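Local coordinates for protein butyrophilin subfamily 1 member A1 (Bos taurus, PDB 4HH8) that probably acts in the secretion of milk-fat droplets and damps T-cell activation, here represented by its two extracellular immunoglobulin domains, at residues Glu145-Pro159 against Gly184-Asp196. The protein carries 1 engineered substitution. Sequence-based numbering, arbitrary orientation.
Sequences EIQLECTSVGWYPEP and GLFTVRASVIIRD
Strands 146-155 and 186-194 run antiparallel, their axes 4.5 Å apart at closest, in regular pairing from Ile146 with Ile194 to Ser152 with Val188; past it, Gly154 and Trp155 both face Phe186, a G1 beta bulge that shifts the register by one. Phe186 O takes a straight bond from Trp155 N (2.9 Å, 176°) on a lone pair and a weak one from Gly154 N. Beyond the bulge a cis peptide before Pro157 brings Glu158 over one face of the Phe186 ring, CG 4.1 Å from the centroid, and the bend at chi2 (88°) lays its carboxylate nearly flat on the ring. The Tyr156 ring is near parallel to that of Phe186 (17°) but slid aside, so they barely overlap. On the inner face Leu148 CD1 meets Ile194 CG1 at 3.9 Å, Cys150 joins Cys204 of the opposing sheet in a disulfide, and Trp155 NE1 donates a hydrogen bond in its ring plane to Ser152 OG (2.6 Å). On the outer face Glu149 OE2 lies against Arg189 CD (3.2 Å), too far from NH1 for a salt bridge; Glu145 OE2 makes one to Arg195 NE (3.3 Å). In this central B-E pair of the membrane-proximal immunoglobulin domain, backbone bonds set the pairing; the outer charges probably add little.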
ATOM      1  N   GLU A 145     -29.808  11.609 -23.892  1.00 65.92           N
ATOM      2  CA  GLU A 145     -28.548  10.967 -23.454  1.00 64.27           C
ATOM      3  C   GLU A 145     -28.074  11.425 -22.073  1.00 61.78           C
ATOM      4  O   GLU A 145     -27.904  12.627 -21.827  1.00 61.48           O
ATOM      5  CB  GLU A 145     -27.428  11.163 -24.485  1.00 64.91           C
ATOM      6  CG  GLU A 145     -27.192   9.930 -25.358  1.00 67.65           C
ATOM      7  CD  GLU A 145     -25.981  10.059 -26.279  1.00 71.41           C
ATOM      8  OE1 GLU A 145     -25.242  11.075 -26.180  1.00 72.81           O
ATOM      9  OE2 GLU A 145     -25.773   9.137 -27.106  1.00 73.24           O
ATOM     10  N   ILE A 146     -27.854  10.439 -21.199  1.00 58.73           N
ATOM     11  CA  ILE A 146     -27.427  10.646 -19.803  1.00 55.80           C
ATOM     12  C   ILE A 146     -25.902  10.422 -19.587  1.00 53.52           C
ATOM     13  O   ILE A 146     -25.360   9.377 -19.942  1.00 52.66           O
ATOM     14  CB  ILE A 146     -28.235   9.722 -18.828  1.00 55.56           C
ATOM     15  CG1 ILE A 146     -29.711   9.670 -19.234  1.00 56.63           C
ATOM     16  CG2 ILE A 146     -28.034  10.134 -17.364  1.00 55.45           C
ATOM     17  CD1 ILE A 146     -30.688   9.385 -18.098  1.00 58.33           C
ATOM     18  N   GLN A 147     -25.239  11.416 -19.000  1.00 50.61           N
ATOM     19  CA  GLN A 147     -23.820  11.338 -18.646  1.00 47.89           C
ATOM     20  C   GLN A 147     -23.701  11.149 -17.146  1.00 44.83           C
ATOM     21  O   GLN A 147     -24.257  11.933 -16.371  1.00 44.78           O
ATOM     22  CB  GLN A 147     -23.075  12.627 -19.020  1.00 48.63           C
ATOM     23  CG  GLN A 147     -23.333  13.175 -20.426  1.00 52.77           C
ATOM     24  CD  GLN A 147     -23.140  14.698 -20.524  1.00 57.91           C
ATOM     25  OE1 GLN A 147     -23.433  15.451 -19.578  1.00 59.56           O
ATOM     26  NE2 GLN A 147     -22.663  15.155 -21.680  1.00 58.24           N
ATOM     27  N   LEU A 148     -22.992  10.115 -16.724  1.00 40.80           N
ATOM     28  CA  LEU A 148     -22.766   9.903 -15.305  1.00 37.70           C
ATOM     29  C   LEU A 148     -21.306  10.147 -14.982  1.00 36.58           C
ATOM     30  O   LEU A 148     -20.427   9.755 -15.752  1.00 36.32           O
ATOM     31  CB  LEU A 148     -23.148   8.485 -14.888  1.00 36.75           C
ATOM     32  CG  LEU A 148     -24.555   7.954 -15.202  1.00 38.14           C
ATOM     33  CD1 LEU A 148     -24.653   6.519 -14.723  1.00 35.10           C
ATOM     34  CD2 LEU A 148     -25.721   8.806 -14.534  1.00 36.59           C
ATOM     35  N   GLU A 149     -21.045  10.753 -13.828  1.00 34.66           N
ATOM     36  CA  GLU A 149     -19.692  10.883 -13.362  1.00 33.99           C
ATOM     37  C   GLU A 149     -19.551  10.295 -11.998  1.00 32.25           C
ATOM     38  O   GLU A 149     -20.245  10.684 -11.096  1.00 32.67           O
ATOM     39  CB  GLU A 149     -19.226  12.331 -13.343  1.00 34.54           C
ATOM     40  CG  GLU A 149     -17.758  12.403 -12.960  1.00 36.99           C
ATOM     41  CD  GLU A 149     -17.212  13.813 -12.828  1.00 42.26           C
ATOM     42  OE1 GLU A 149     -17.650  14.575 -11.928  1.00 42.67           O
ATOM     43  OE2 GLU A 149     -16.311  14.145 -13.630  1.00 48.14           O
ATOM     44  N   CYS A 150     -18.633   9.349 -11.844  1.00 31.10           N
ATOM     45  CA  CYS A 150     -18.428   8.696 -10.552  1.00 30.19           C
ATOM     46  C   CYS A 150     -17.119   9.178  -9.965  1.00 29.92           C
ATOM     47  O   CYS A 150     -16.068   9.219 -10.630  1.00 30.58           O
ATOM     48  CB  CYS A 150     -18.432   7.173 -10.694  1.00 29.38           C
ATOM     49  SG  CYS A 150     -18.157   6.237  -9.175  1.00 30.83           S
ATOM     50  N   THR A 151     -17.180   9.498  -8.694  1.00 29.14           N
ATOM     51  CA  THR A 151     -16.130  10.240  -8.041  1.00 29.34           C
ATOM     52  C   THR A 151     -15.803   9.595  -6.689  1.00 28.01           C
ATOM     53  O   THR A 151     -16.678   9.078  -6.037  1.00 27.46           O
ATOM     54  CB  THR A 151     -16.636  11.679  -7.956  1.00 30.15           C
ATOM     55  OG1 THR A 151     -16.084  12.445  -9.057  1.00 33.15           O
ATOM     56  CG2 THR A 151     -16.345  12.274  -6.653  1.00 33.46           C
ATOM     57  N   SER A 152     -14.524   9.534  -6.316  1.00 27.28           N
ATOM     58  CA  SER A 152     -14.152   9.065  -5.007  1.00 27.29           C
ATOM     59  C   SER A 152     -12.739   9.554  -4.754  1.00 28.04           C
ATOM     60  O   SER A 152     -11.968   9.782  -5.690  1.00 29.13           O
ATOM     61  CB  SER A 152     -14.271   7.541  -4.888  1.00 27.05           C
ATOM     62  OG  SER A 152     -13.808   7.052  -3.626  1.00 25.71           O
ATOM     63  N   VAL A 153     -12.407   9.675  -3.482  1.00 27.99           N
ATOM     64  CA  VAL A 153     -11.242  10.387  -3.007  1.00 28.64           C
ATOM     65  C   VAL A 153     -10.441   9.458  -2.100  1.00 28.40           C
ATOM     66  O   VAL A 153     -11.040   8.706  -1.334  1.00 28.69           O
ATOM     67  CB  VAL A 153     -11.792  11.614  -2.225  1.00 30.08           C
ATOM     68  CG1 VAL A 153     -10.930  12.017  -1.042  1.00 31.07           C
ATOM     69  CG2 VAL A 153     -12.074  12.782  -3.187  1.00 30.91           C
ATOM     70  N   GLY A 154      -9.107   9.464  -2.200  1.00 28.68           N
ATOM     71  CA  GLY A 154      -8.247   8.848  -1.151  1.00 28.70           C
ATOM     72  C   GLY A 154      -7.800   7.379  -1.310  1.00 29.01           C
ATOM     73  O   GLY A 154      -7.607   6.658  -0.325  1.00 30.26           O
ATOM     74  N   TRP A 155      -7.590   6.926  -2.535  1.00 27.74           N
ATOM     75  CA  TRP A 155      -7.232   5.530  -2.749  1.00 27.50           C
ATOM     76  C   TRP A 155      -5.764   5.408  -2.959  1.00 26.60           C
ATOM     77  O   TRP A 155      -5.161   6.280  -3.552  1.00 27.19           O
ATOM     78  CB  TRP A 155      -7.957   4.958  -3.962  1.00 27.56           C
ATOM     79  CG  TRP A 155      -9.408   5.038  -3.806  1.00 28.84           C
ATOM     80  CD1 TRP A 155     -10.185   6.159  -3.969  1.00 28.80           C
ATOM     81  CD2 TRP A 155     -10.283   3.991  -3.374  1.00 28.50           C
ATOM     82  NE1 TRP A 155     -11.491   5.851  -3.703  1.00 30.77           N
ATOM     83  CE2 TRP A 155     -11.585   4.530  -3.341  1.00 28.39           C
ATOM     84  CE3 TRP A 155     -10.103   2.628  -3.079  1.00 27.30           C
ATOM     85  CZ2 TRP A 155     -12.703   3.769  -2.972  1.00 26.76           C
ATOM     86  CZ3 TRP A 155     -11.217   1.869  -2.726  1.00 26.88           C
ATOM     87  CH2 TRP A 155     -12.492   2.450  -2.643  1.00 25.71           C
ATOM     88  N   TYR A 156      -5.193   4.308  -2.496  1.00 25.60           N
ATOM     89  CA  TYR A 156      -3.834   4.009  -2.831  1.00 25.38           C
ATOM     90  C   TYR A 156      -3.698   2.496  -2.972  1.00 25.61           C
ATOM     91  O   TYR A 156      -4.228   1.767  -2.148  1.00 27.24           O
ATOM     92  CB  TYR A 156      -2.843   4.619  -1.805  1.00 24.99           C
ATOM     93  CG  TYR A 156      -1.449   4.582  -2.369  1.00 26.78           C
ATOM     94  CD1 TYR A 156      -0.964   5.638  -3.160  1.00 28.37           C
ATOM     95  CD2 TYR A 156      -0.650   3.456  -2.205  1.00 29.31           C
ATOM     96  CE1 TYR A 156       0.310   5.582  -3.717  1.00 31.14           C
ATOM     97  CE2 TYR A 156       0.620   3.391  -2.772  1.00 33.35           C
ATOM     98  CZ  TYR A 156       1.077   4.444  -3.527  1.00 33.29           C
ATOM     99  OH  TYR A 156       2.324   4.357  -4.074  1.00 39.71           O
ATOM    100  N   PRO A 157      -3.059   2.001  -4.045  1.00 26.07           N
ATOM    101  CA  PRO A 157      -2.541   2.739  -5.196  1.00 26.73           C
ATOM    102  C   PRO A 157      -3.702   3.116  -6.118  1.00 26.86           C
ATOM    103  O   PRO A 157      -4.834   3.294  -5.636  1.00 27.29           O
ATOM    104  CB  PRO A 157      -1.540   1.728  -5.844  1.00 27.10           C
ATOM    105  CG  PRO A 157      -2.243   0.287  -5.535  1.00 26.11           C
ATOM    106  CD  PRO A 157      -2.791   0.533  -4.125  1.00 26.18           C
ATOM    107  N   GLU A 158      -3.435   3.286  -7.422  1.00 27.57           N
ATOM    108  CA  GLU A 158      -4.487   3.559  -8.386  1.00 26.92           C
ATOM    109  C   GLU A 158      -5.615   2.527  -8.210  1.00 26.57           C
ATOM    110  O   GLU A 158      -5.376   1.328  -8.299  1.00 26.72           O
ATOM    111  CB  GLU A 158      -3.933   3.491  -9.817  1.00 27.04           C
ATOM    112  CG  GLU A 158      -2.936   4.625 -10.175  1.00 28.95           C
ATOM    113  CD  GLU A 158      -1.448   4.306  -9.816  1.00 29.89           C
ATOM    114  OE1 GLU A 158      -1.145   3.440  -8.966  1.00 30.80           O
ATOM    115  OE2 GLU A 158      -0.560   4.913 -10.419  1.00 32.57           O
ATOM    116  N   PRO A 159      -6.836   2.992  -7.960  1.00 26.15           N
ATOM    117  CA  PRO A 159      -7.993   2.111  -7.779  1.00 26.69           C
ATOM    118  C   PRO A 159      -8.677   1.796  -9.147  1.00 26.93           C
ATOM    119  O   PRO A 159      -8.504   2.534 -10.127  1.00 27.05           O
ATOM    120  CB  PRO A 159      -8.914   2.970  -6.897  1.00 25.80           C
ATOM    121  CG  PRO A 159      -8.659   4.375  -7.488  1.00 24.27           C
ATOM    122  CD  PRO A 159      -7.197   4.419  -7.743  1.00 26.16           C
ATOM    123  N   GLY A 184      -0.167  11.822  -1.621  1.00 36.70           N
ATOM    124  CA  GLY A 184      -0.015  10.810  -2.693  1.00 34.48           C
ATOM    125  C   GLY A 184      -1.239   9.910  -2.941  1.00 33.29           C
ATOM    126  O   GLY A 184      -1.145   8.931  -3.681  1.00 33.25           O
ATOM    127  N   LEU A 185      -2.384  10.220  -2.328  1.00 31.42           N
ATOM    128  CA  LEU A 185      -3.588   9.376  -2.460  1.00 30.44           C
ATOM    129  C   LEU A 185      -4.428   9.818  -3.654  1.00 30.60           C
ATOM    130  O   LEU A 185      -4.658  11.013  -3.842  1.00 29.64           O
ATOM    131  CB  LEU A 185      -4.426   9.455  -1.201  1.00 30.02           C
ATOM    132  CG  LEU A 185      -3.693   9.184   0.121  1.00 30.90           C
ATOM    133  CD1 LEU A 185      -4.608   9.370   1.372  1.00 30.71           C
ATOM    134  CD2 LEU A 185      -3.069   7.788   0.090  1.00 27.17           C
ATOM    135  N   PHE A 186      -4.919   8.847  -4.423  1.00 29.93           N
ATOM    136  CA  PHE A 186      -5.652   9.125  -5.645  1.00 29.32           C
ATOM    137  C   PHE A 186      -7.120   9.458  -5.441  1.00 29.69           C
ATOM    138  O   PHE A 186      -7.838   8.795  -4.680  1.00 29.11           O
ATOM    139  CB  PHE A 186      -5.478   7.992  -6.662  1.00 28.62           C
ATOM    140  CG  PHE A 186      -4.052   7.761  -7.023  1.00 27.45           C
ATOM    141  CD1 PHE A 186      -3.424   8.579  -7.963  1.00 27.08           C
ATOM    142  CD2 PHE A 186      -3.310   6.786  -6.390  1.00 24.01           C
ATOM    143  CE1 PHE A 186      -2.068   8.380  -8.312  1.00 27.79           C
ATOM    144  CE2 PHE A 186      -1.916   6.600  -6.706  1.00 26.12           C
ATOM    145  CZ  PHE A 186      -1.315   7.393  -7.674  1.00 25.64           C
ATOM    146  N   THR A 187      -7.503  10.563  -6.082  1.00 29.24           N
ATOM    147  CA  THR A 187      -8.888  10.894  -6.362  1.00 29.47           C
ATOM    148  C   THR A 187      -9.193  10.372  -7.761  1.00 28.47           C
ATOM    149  O   THR A 187      -8.370  10.489  -8.673  1.00 28.60           O
ATOM    150  CB  THR A 187      -9.141  12.432  -6.204  1.00 29.67           C
ATOM    151  OG1 THR A 187      -9.023  12.748  -4.819  1.00 31.48           O
ATOM    152  CG2 THR A 187     -10.523  12.833  -6.625  1.00 30.38           C
ATOM    153  N   VAL A 188     -10.336   9.702  -7.893  1.00 28.12           N
ATOM    154  CA  VAL A 188     -10.681   9.049  -9.141  1.00 26.91           C
ATOM    155  C   VAL A 188     -11.968   9.634  -9.701  1.00 27.20           C
ATOM    156  O   VAL A 188     -12.933   9.781  -8.985  1.00 27.10           O
ATOM    157  CB  VAL A 188     -10.789   7.472  -8.974  1.00 27.33           C
ATOM    158  CG1 VAL A 188     -11.903   7.081  -8.025  1.00 25.93           C
ATOM    159  CG2 VAL A 188     -10.971   6.776 -10.373  1.00 23.31           C
ATOM    160  N   ARG A 189     -11.963   9.988 -10.969  1.00 27.08           N
ATOM    161  CA  ARG A 189     -13.163  10.449 -11.647  1.00 29.91           C
ATOM    162  C   ARG A 189     -13.401   9.538 -12.866  1.00 28.67           C
ATOM    163  O   ARG A 189     -12.501   9.297 -13.639  1.00 28.72           O
ATOM    164  CB  ARG A 189     -12.961  11.887 -12.137  1.00 30.81           C
ATOM    165  CG  ARG A 189     -13.224  12.954 -11.108  1.00 39.34           C
ATOM    166  CD  ARG A 189     -13.646  14.282 -11.811  1.00 49.03           C
ATOM    167  NE  ARG A 189     -13.200  15.466 -11.065  1.00 57.39           N
ATOM    168  CZ  ARG A 189     -13.056  16.694 -11.585  1.00 61.79           C
ATOM    169  NH1 ARG A 189     -13.341  16.930 -12.871  1.00 62.64           N
ATOM    170  NH2 ARG A 189     -12.618  17.697 -10.819  1.00 62.15           N
ATOM    171  N   ALA A 190     -14.611   9.061 -13.064  1.00 28.51           N
ATOM    172  CA  ALA A 190     -14.890   8.331 -14.276  1.00 27.87           C
ATOM    173  C   ALA A 190     -16.252   8.691 -14.828  1.00 28.44           C
ATOM    174  O   ALA A 190     -17.198   8.834 -14.074  1.00 28.26           O
ATOM    175  CB  ALA A 190     -14.798   6.856 -14.011  1.00 27.02           C
ATOM    176  N   SER A 191     -16.342   8.776 -16.148  1.00 29.51           N
ATOM    177  CA  SER A 191     -17.559   9.163 -16.836  1.00 31.51           C
ATOM    178  C   SER A 191     -17.997   8.146 -17.823  1.00 31.95           C
ATOM    179  O   SER A 191     -17.167   7.510 -18.462  1.00 32.58           O
ATOM    180  CB  SER A 191     -17.387  10.465 -17.596  1.00 30.60           C
ATOM    181  OG  SER A 191     -17.554  11.493 -16.648  1.00 37.40           O
ATOM    182  N   VAL A 192     -19.308   8.048 -17.988  1.00 32.44           N
ATOM    183  CA  VAL A 192     -19.884   7.107 -18.895  1.00 34.49           C
ATOM    184  C   VAL A 192     -21.088   7.824 -19.541  1.00 37.19           C
ATOM    185  O   VAL A 192     -21.659   8.769 -18.962  1.00 38.04           O
ATOM    186  CB  VAL A 192     -20.194   5.832 -18.085  1.00 33.82           C
ATOM    187  CG1 VAL A 192     -21.579   5.844 -17.408  1.00 33.04           C
ATOM    188  CG2 VAL A 192     -19.859   4.615 -18.796  1.00 34.14           C
ATOM    189  N   ILE A 193     -21.438   7.441 -20.756  1.00 39.18           N
ATOM    190  CA  ILE A 193     -22.671   7.949 -21.365  1.00 41.08           C
ATOM    191  C   ILE A 193     -23.655   6.777 -21.459  1.00 42.79           C
ATOM    192  O   ILE A 193     -23.345   5.761 -22.056  1.00 41.46           O
ATOM    193  CB  ILE A 193     -22.394   8.626 -22.719  1.00 40.75           C
ATOM    194  CG1 ILE A 193     -21.495   9.860 -22.494  1.00 40.24           C
ATOM    195  CG2 ILE A 193     -23.700   9.037 -23.376  1.00 41.09           C
ATOM    196  CD1 ILE A 193     -21.017  10.533 -23.754  1.00 42.96           C
ATOM    197  N   ILE A 194     -24.808   6.900 -20.800  1.00 46.11           N
ATOM    198  CA  ILE A 194     -25.856   5.875 -20.867  1.00 49.61           C
ATOM    199  C   ILE A 194     -26.696   6.060 -22.129  1.00 52.88           C
ATOM    200  O   ILE A 194     -27.334   7.105 -22.294  1.00 53.04           O
ATOM    201  CB  ILE A 194     -26.782   5.910 -19.623  1.00 49.49           C
ATOM    202  CG1 ILE A 194     -25.974   5.813 -18.327  1.00 48.04           C
ATOM    203  CG2 ILE A 194     -27.853   4.813 -19.710  1.00 48.85           C
ATOM    204  CD1 ILE A 194     -25.071   4.580 -18.196  1.00 45.86           C
ATOM    205  N   ARG A 195     -26.654   5.077 -23.039  1.00 57.03           N
ATOM    206  CA  ARG A 195     -27.518   5.095 -24.247  1.00 61.28           C
ATOM    207  C   ARG A 195     -28.531   3.953 -24.185  1.00 63.59           C
ATOM    208  O   ARG A 195     -28.239   2.828 -24.595  1.00 64.64           O
ATOM    209  CB  ARG A 195     -26.703   5.014 -25.549  1.00 61.28           C
ATOM    210  CG  ARG A 195     -25.807   6.222 -25.826  1.00 62.68           C
ATOM    211  CD  ARG A 195     -24.693   5.831 -26.794  1.00 63.34           C
ATOM    212  NE  ARG A 195     -23.557   6.760 -26.820  1.00 63.32           N
ATOM    213  CZ  ARG A 195     -22.444   6.596 -26.107  1.00 61.23           C
ATOM    214  NH1 ARG A 195     -22.334   5.563 -25.275  1.00 60.49           N
ATOM    215  NH2 ARG A 195     -21.455   7.464 -26.217  1.00 57.94           N
ATOM    216  N   ASP A 196     -29.709   4.249 -23.642  1.00 66.49           N
ATOM    217  CA  ASP A 196     -30.733   3.233 -23.360  1.00 69.03           C
ATOM    218  C   ASP A 196     -32.024   3.902 -22.843  1.00 70.27           C
ATOM    219  O   ASP A 196     -32.026   5.079 -22.446  1.00 70.44           O
ATOM    220  CB  ASP A 196     -30.210   2.211 -22.323  1.00 69.13           C
ATOM    221  CG  ASP A 196     -30.676   0.772 -22.606  1.00 70.86           C
ATOM    222  OD1 ASP A 196     -29.806  -0.123 -22.727  1.00 71.61           O
ATOM    223  OD2 ASP A 196     -31.902   0.530 -22.703  1.00 72.06           O
TER
HETATM  224  O   HOH W   1      -7.357  11.541  -3.146  1.00 31.50           O